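Local atomic coordinates of rhamnosidase B (Bacillus sp., PDB entry 2OKX), a protein that releases terminal alpha-L-rhamnose residues by hydrolysis from rhamnose-containing glycosides and probably, as a member of glycoside hydrolase family 78, works with inversion at the anomeric carbon. Residues P142-A145 against C146-F150; E647-A650 against A651-W654; A782-E785 against G786-S789; V412-S415 against V416-A419. One frame throughout, in Å; residues are numbered along the deposited sequence.

Contact 1: P142-A145 against C146-F150; sequences PRMA and CQQGF
R143 is brought back over its own loop, toward Q148, G149 and F150, by two torsions: chi1 of 174° sets CG opposite the backbone N, and a bend at CG (chi2 67°) turns the rest of the chain along the returning limb of the loop. The guanidinium then takes hold of Q148 O side-on. R143 NE and R143 NH2 each bond to this one carbonyl oxygen at 2.8 Å, and the oxygen lies almost in the guanidinium plane. A weak bond of 3.2 Å from R143 NE to G149 O adds to the grip. Arginine suits the place because its long apolar stem can pack while its flat end serves buried carbonyls: CD lies over one face of the F150 ring, 4.0 Å from its centroid, a CH-pi contact. The two flat groups are inclined to each other by 46°.

The loop itself, between strands 130-133 and 153-155, reverses like an irregular hairpin. A type I beta turn at its end is closed by Q148 N to A145 O, 3.1 Å, and farther back M144 N bonds to G149 O at 2.8 Å, beside a single beta bridge pairing R143 with F150. With R143 cut back to an alanine, Q148 O would probably lose both of these donors and the F150 face its cover, letting the returning limb shift. Beyond the loop, R143 O accepts from S313 OG. On the other side of the backbone M144 stretches out, and its terminal CE touches the end of Q148.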
# COMPACT_ATOMS: atom_id res chain seq x y z
N PRO A 142 4.51 3.14 -17.54
CA PRO A 142 4.64 1.95 -16.69
C PRO A 142 3.52 1.66 -15.69
O PRO A 142 2.96 2.57 -15.08
CB PRO A 142 5.97 2.17 -15.98
CG PRO A 142 6.73 3.07 -16.91
CD PRO A 142 5.66 4.03 -17.35
N ARG A 143 3.21 0.38 -15.54
CA ARG A 143 2.23 -0.04 -14.56
C ARG A 143 3.03 0.21 -13.29
O ARG A 143 4.21 -0.16 -13.21
CB ARG A 143 1.91 -1.53 -14.71
CG ARG A 143 1.00 -2.10 -13.63
CD ARG A 143 -0.40 -1.53 -13.68
NE ARG A 143 -1.15 -1.86 -12.47
CZ ARG A 143 -1.63 -3.06 -12.18
NH1 ARG A 143 -1.47 -4.08 -13.02
NH2 ARG A 143 -2.26 -3.26 -11.02
N MET A 144 2.42 0.84 -12.30
CA MET A 144 3.12 1.16 -11.06
C MET A 144 3.53 -0.06 -10.24
O MET A 144 4.69 -0.19 -9.85
CB MET A 144 2.25 2.08 -10.21
CG MET A 144 2.96 2.74 -9.04
SD MET A 144 1.92 4.06 -8.41
CE MET A 144 2.61 4.29 -6.73
N ALA A 145 2.57 -0.94 -9.99
CA ALA A 145 2.82 -2.15 -9.21
C ALA A 145 1.64 -3.08 -9.38
O ALA A 145 0.57 -2.66 -9.82
CB ALA A 145 3.00 -1.79 -7.73
N CYS A 146 1.82 -4.34 -9.01
CA CYS A 146 0.72 -5.29 -9.14
C CYS A 146 -0.47 -4.83 -8.30
O CYS A 146 -1.62 -5.14 -8.62
CB CYS A 146 1.15 -6.70 -8.70
SG CYS A 146 1.60 -6.89 -6.95
N GLN A 147 -0.20 -4.05 -7.26
CA GLN A 147 -1.25 -3.57 -6.37
C GLN A 147 -1.89 -2.25 -6.77
O GLN A 147 -3.02 -1.96 -6.39
CB GLN A 147 -0.72 -3.40 -4.93
CG GLN A 147 0.02 -4.60 -4.34
CD GLN A 147 1.51 -4.55 -4.60
OE1 GLN A 147 1.99 -3.73 -5.40
NE2 GLN A 147 2.27 -5.42 -3.94
N GLN A 148 -1.17 -1.44 -7.55
CA GLN A 148 -1.66 -0.12 -7.88
C GLN A 148 -1.97 0.24 -9.33
O GLN A 148 -2.18 -0.63 -10.17
CB GLN A 148 -0.68 0.90 -7.29
CG GLN A 148 -0.14 0.47 -5.92
CD GLN A 148 0.31 1.65 -5.08
OE1 GLN A 148 1.40 1.63 -4.49
NE2 GLN A 148 -0.51 2.68 -5.02
N GLY A 149 -2.00 1.54 -9.61
CA GLY A 149 -2.30 2.02 -10.95
C GLY A 149 -1.09 2.17 -11.86
O GLY A 149 -0.38 1.20 -12.11
N PHE A 150 -0.85 3.39 -12.34
CA PHE A 150 0.26 3.64 -13.25
C PHE A 150 1.10 4.86 -12.89
O PHE A 150 0.58 5.85 -12.37
CB PHE A 150 -0.29 3.85 -14.67
CG PHE A 150 -1.06 2.67 -15.21
CD1 PHE A 150 -0.44 1.73 -16.02
CD2 PHE A 150 -2.40 2.51 -14.90
CE1 PHE A 150 -1.15 0.64 -16.52
CE2 PHE A 150 -3.13 1.42 -15.38
CZ PHE A 150 -2.50 0.49 -16.20

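Contact 2: E647-A650 against A651-W654; sequences EAFA and ARIW
F649 meets R652 and I653, three and four residues further along the same helix, and its atoms sort these partners from root to tip. CB is 3.5 Å from R652 NH1, and CD2, on the near edge of the ring, is 4.1 Å from the same nitrogen, which lies close to the ring plane. With CG anti to the backbone N (chi1 162°), the ring runs alongside I653, pointing the same way. CE1 touches I653 CG2 at 3.8 Å, and CZ at the tip touches I653 CB, also at 3.8 Å. That CB sits over a face of the ring, a CH-pi contact to which a branched aliphatic residue is well suited. R652 folds back at chi3, laying a face of its guanidinium over F649 CA and A648 O, while NH1 forms a salt bridge with E598. Loss of the ring, as with an alanine at F649, is likely to leave I653 CB without the face it packs on and open a gap toward helix 595-603. The bonds from A651 N to E647 O and from I653 N to F649 O (2.8 Å) belong to the first turns of helix 647-665. F649 and I653 face helix 595-603, where L601 and N602 lie, I653 also reaches helix 627-644, and A650 and W654 pack on helix 696-715.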
# COMPACT_ATOMS: atom_id res chain seq x y z
N GLU A 647 -23.62 -0.43 19.92
CA GLU A 647 -24.39 -1.66 19.81
C GLU A 647 -25.06 -1.80 18.44
O GLU A 647 -25.22 -2.92 17.94
CB GLU A 647 -25.46 -1.71 20.91
CG GLU A 647 -24.90 -2.12 22.27
CD GLU A 647 -25.95 -2.08 23.37
OE1 GLU A 647 -25.71 -2.67 24.45
OE2 GLU A 647 -27.00 -1.44 23.17
N ALA A 648 -25.45 -0.68 17.85
CA ALA A 648 -26.09 -0.70 16.54
C ALA A 648 -25.16 -1.33 15.51
O ALA A 648 -25.60 -2.12 14.67
CB ALA A 648 -26.46 0.72 16.12
N PHE A 649 -23.88 -0.98 15.57
CA PHE A 649 -22.92 -1.55 14.64
C PHE A 649 -22.77 -3.04 14.88
O PHE A 649 -22.69 -3.82 13.93
CB PHE A 649 -21.55 -0.86 14.76
CG PHE A 649 -20.42 -1.66 14.17
CD1 PHE A 649 -19.67 -2.52 14.96
CD2 PHE A 649 -20.17 -1.62 12.80
CE1 PHE A 649 -18.68 -3.32 14.40
CE2 PHE A 649 -19.18 -2.41 12.23
CZ PHE A 649 -18.44 -3.27 13.04
N ALA A 650 -22.72 -3.45 16.14
CA ALA A 650 -22.58 -4.86 16.48
C ALA A 650 -23.71 -5.67 15.86
O ALA A 650 -23.49 -6.76 15.33
CB ALA A 650 -22.59 -5.04 18.00
N ALA A 651 -24.92 -5.12 15.92
CA ALA A 651 -26.09 -5.78 15.36
C ALA A 651 -25.98 -5.87 13.84
O ALA A 651 -26.31 -6.90 13.24
CB ALA A 651 -27.36 -5.01 15.75
N ARG A 652 -25.52 -4.79 13.21
CA ARG A 652 -25.37 -4.76 11.76
C ARG A 652 -24.30 -5.72 11.26
O ARG A 652 -24.46 -6.34 10.21
CB ARG A 652 -25.00 -3.35 11.28
CG ARG A 652 -26.08 -2.30 11.45
CD ARG A 652 -25.75 -1.07 10.61
NE ARG A 652 -24.51 -0.42 11.02
CZ ARG A 652 -24.41 0.47 12.00
NH1 ARG A 652 -23.24 1.01 12.30
NH2 ARG A 652 -25.50 0.84 12.67
N ILE A 653 -23.22 -5.86 12.02
CA ILE A 653 -22.11 -6.71 11.61
C ILE A 653 -22.18 -8.18 12.06
O ILE A 653 -21.53 -9.03 11.47
CB ILE A 653 -20.75 -6.11 12.09
CG1 ILE A 653 -19.63 -6.51 11.13
CG2 ILE A 653 -20.41 -6.60 13.50
CD1 ILE A 653 -19.74 -5.83 9.78
N TRP A 654 -22.98 -8.47 13.09
CA TRP A 654 -23.08 -9.84 13.59
C TRP A 654 -23.31 -10.90 12.50
O TRP A 654 -22.61 -11.91 12.46
CB TRP A 654 -24.18 -9.96 14.65
CG TRP A 654 -24.50 -11.39 15.00
CD1 TRP A 654 -25.72 -12.00 14.90
CD2 TRP A 654 -23.59 -12.40 15.46
NE1 TRP A 654 -25.62 -13.33 15.26
CE2 TRP A 654 -24.33 -13.60 15.61
CE3 TRP A 654 -22.22 -12.41 15.76
CZ2 TRP A 654 -23.74 -14.79 16.05
CZ3 TRP A 654 -21.63 -13.60 16.20
CH2 TRP A 654 -22.40 -14.77 16.34

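Contact 3: A782-E785 against G786-S789; sequences AVIE and GYLS
L788 N bonds to I784 O at 3.0 Å and S789 N to E785 O at 3.2 Å, the i to i+4 bonds of the last turn of helix 778-789. One residue earlier V783 O takes two donors, Y787 N at 3.3 Å and, weakly, G786 N at 3.0 Å; G786 N makes its regular helical bond to A782 O. The long polar ends of this turn find their partners in other parts of the chain: Y787 OH bonds to R746 O, and E785 OE1 to Y771 OH. The helix belongs to the six-hairpin glycosidase domain, the (alpha/alpha)6 barrel characteristic of this family, and its buried side, formed by I784 and L788, lies against helix 764-772. Tyrosine suits its position because the ring can lie over the preceding turn while the hydroxyl reaches the backbone of R746, earlier in the chain. CG of Y787 is opposite the carbonyl carbon (chi1 -66°), which swings the ring back toward that turn, where V783 O stands over one face. Further out V783 CG1 touches Y787 CZ at 3.8 Å, the two side chains running side by side, and I784 CD1 approaches Y787 CD1 at 4.2 Å. L788, buried, brings its CG to 3.3 Å from I784 O.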
# COMPACT_ATOMS: atom_id res chain seq x y z
N ALA A 782 2.16 -22.02 32.31
CA ALA A 782 3.38 -21.67 33.02
C ALA A 782 4.60 -21.90 32.13
O ALA A 782 5.53 -21.10 32.12
CB ALA A 782 3.51 -22.50 34.30
N VAL A 783 4.58 -23.00 31.39
CA VAL A 783 5.68 -23.33 30.49
C VAL A 783 5.82 -22.25 29.43
O VAL A 783 6.93 -21.78 29.15
CB VAL A 783 5.46 -24.69 29.80
CG1 VAL A 783 6.63 -25.00 28.87
CG2 VAL A 783 5.32 -25.79 30.84
N ILE A 784 4.70 -21.86 28.83
CA ILE A 784 4.72 -20.83 27.79
C ILE A 784 5.28 -19.52 28.35
O ILE A 784 6.07 -18.85 27.70
CB ILE A 784 3.31 -20.58 27.22
CG1 ILE A 784 2.74 -21.87 26.62
CG2 ILE A 784 3.36 -19.50 26.14
CD1 ILE A 784 3.58 -22.46 25.51
N GLU A 785 4.87 -19.17 29.57
CA GLU A 785 5.34 -17.95 30.21
C GLU A 785 6.85 -17.94 30.36
O GLU A 785 7.49 -16.89 30.31
CB GLU A 785 4.67 -17.76 31.57
CG GLU A 785 3.18 -17.48 31.46
CD GLU A 785 2.53 -17.15 32.79
OE1 GLU A 785 1.34 -16.78 32.79
OE2 GLU A 785 3.21 -17.26 33.83
N GLY A 786 7.43 -19.13 30.54
CA GLY A 786 8.88 -19.21 30.67
C GLY A 786 9.51 -18.84 29.35
O GLY A 786 10.54 -18.16 29.30
N TYR A 787 8.90 -19.30 28.26
CA TYR A 787 9.39 -19.01 26.92
C TYR A 787 9.30 -17.51 26.65
O TYR A 787 10.19 -16.93 26.04
CB TYR A 787 8.57 -19.79 25.88
CG TYR A 787 8.73 -21.30 25.95
CD1 TYR A 787 7.81 -22.14 25.34
CD2 TYR A 787 9.81 -21.88 26.62
CE1 TYR A 787 7.95 -23.53 25.40
CE2 TYR A 787 9.96 -23.26 26.68
CZ TYR A 787 9.03 -24.08 26.07
OH TYR A 787 9.16 -25.45 26.14
N LEU A 788 8.21 -16.90 27.12
CA LEU A 788 8.00 -15.47 26.93
C LEU A 788 9.15 -14.66 27.54
O LEU A 788 9.69 -13.76 26.90
CB LEU A 788 6.67 -15.03 27.55
CG LEU A 788 5.39 -15.65 26.99
CD1 LEU A 788 4.18 -15.03 27.67
CD2 LEU A 788 5.31 -15.43 25.48
N SER A 789 9.52 -15.00 28.78
CA SER A 789 10.60 -14.29 29.46
C SER A 789 11.98 -14.71 28.97
O SER A 789 12.93 -13.94 29.06
CB SER A 789 10.50 -14.52 30.98
OG SER A 789 10.53 -15.90 31.29

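Contact 4: V412-S415 against V416-A419; sequences VPRS and VLNA
V416 meets P413 first: its CG2 branch lies 3.7 Å from P413 CD, against the flank of the proline ring. This branch stands opposite the carbonyl carbon because CG1 takes the place anti to the backbone N (chi1 -177°). V416 N makes a weak bond of 3.1 Å to P413 O, and CB is within packing distance of V412 CG1, so a compact branched residue fits this buried place. L417 follows, its N bonded to R414 O at 3.0 Å. The leucine spreads its two methyls between partners: CD1 touches R414 CD at 3.7 Å, while CD2 meets V412 CG1 at 4.1 Å. The bonds here all reach back three residues, so the short, weakly bonded helix around 414-417 is tightly wound and runs into a 3-10 turn. It follows strand 406-410 and rests on strand 207-215, where I208 touches V412, V416 and L417; S415 OG accepts from V428 N, at strand 427-428. N418 continues the pattern, its N bonding to S415 O at 3.0 Å, and its side chain, whose amide stands nearly perpendicular to the R414 guanidinium, ends about 7 Å from a bound calcium ion. A419 N closes the next turn on V416 O at 2.8 Å.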
# COMPACT_ATOMS: atom_id res chain seq x y z
N VAL A 412 26.86 20.40 -3.67
CA VAL A 412 25.61 21.11 -3.91
C VAL A 412 25.80 22.62 -3.82
O VAL A 412 26.24 23.13 -2.79
CB VAL A 412 24.52 20.70 -2.89
CG1 VAL A 412 23.23 21.45 -3.19
CG2 VAL A 412 24.28 19.20 -2.94
N PRO A 413 25.49 23.36 -4.90
CA PRO A 413 25.64 24.82 -4.91
C PRO A 413 24.57 25.46 -4.01
O PRO A 413 23.44 25.00 -3.98
CB PRO A 413 25.42 25.19 -6.37
CG PRO A 413 25.77 23.93 -7.12
CD PRO A 413 25.15 22.87 -6.25
N ARG A 414 24.94 26.52 -3.29
CA ARG A 414 23.99 27.19 -2.40
C ARG A 414 22.70 27.56 -3.11
O ARG A 414 21.62 27.38 -2.56
CB ARG A 414 24.62 28.45 -1.79
CG ARG A 414 23.62 29.34 -1.03
CD ARG A 414 22.89 28.57 0.07
NE ARG A 414 21.89 29.40 0.75
CZ ARG A 414 20.69 29.68 0.26
NH1 ARG A 414 19.85 30.45 0.95
NH2 ARG A 414 20.30 29.18 -0.91
N SER A 415 22.81 28.06 -4.34
CA SER A 415 21.63 28.46 -5.10
C SER A 415 20.56 27.38 -5.17
O SER A 415 19.37 27.66 -5.00
CB SER A 415 22.02 28.84 -6.54
OG SER A 415 20.86 29.05 -7.33
N VAL A 416 20.99 26.15 -5.42
CA VAL A 416 20.07 25.04 -5.54
C VAL A 416 19.20 24.84 -4.30
O VAL A 416 18.05 24.39 -4.41
CB VAL A 416 20.84 23.73 -5.85
CG1 VAL A 416 19.86 22.58 -6.06
CG2 VAL A 416 21.68 23.93 -7.10
N LEU A 417 19.72 25.17 -3.13
CA LEU A 417 18.94 25.00 -1.90
C LEU A 417 17.61 25.76 -1.98
O LEU A 417 16.62 25.34 -1.39
CB LEU A 417 19.74 25.47 -0.68
CG LEU A 417 21.06 24.72 -0.44
CD1 LEU A 417 21.68 25.21 0.86
CD2 LEU A 417 20.81 23.22 -0.39
N ASN A 418 17.59 26.86 -2.72
CA ASN A 418 16.38 27.66 -2.87
C ASN A 418 15.23 26.82 -3.43
O ASN A 418 14.06 27.15 -3.23
CB ASN A 418 16.62 28.84 -3.82
CG ASN A 418 17.53 29.90 -3.23
OD1 ASN A 418 18.06 30.75 -3.96
ND2 ASN A 418 17.72 29.87 -1.92
N ALA A 419 15.58 25.75 -4.14
CA ALA A 419 14.57 24.89 -4.74
C ALA A 419 13.64 24.22 -3.73
O ALA A 419 12.51 23.86 -4.06
CB ALA A 419 15.25 23.83 -5.61

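In the fold
Contact 1 is the buried one, nearest the centre of the chain, where an arginine serves the carbonyls of an irregular loop. The other three are partly buried helical turns, each with one side toward the protein and another toward solvent. Contacts 2 and 3 both belong to the six-hairpin glycosidase domain but to different helices, their centres about 37 Å apart; each packs a ring against the side chain one turn away and has polar ends tied to other segments. Contact 4, about 57 Å from either of them between centres, sits on a beta-rich part of the chain; there valine, proline and leucine packing replaces aromatic rings, and three-residue bonds replace the regular helical pattern.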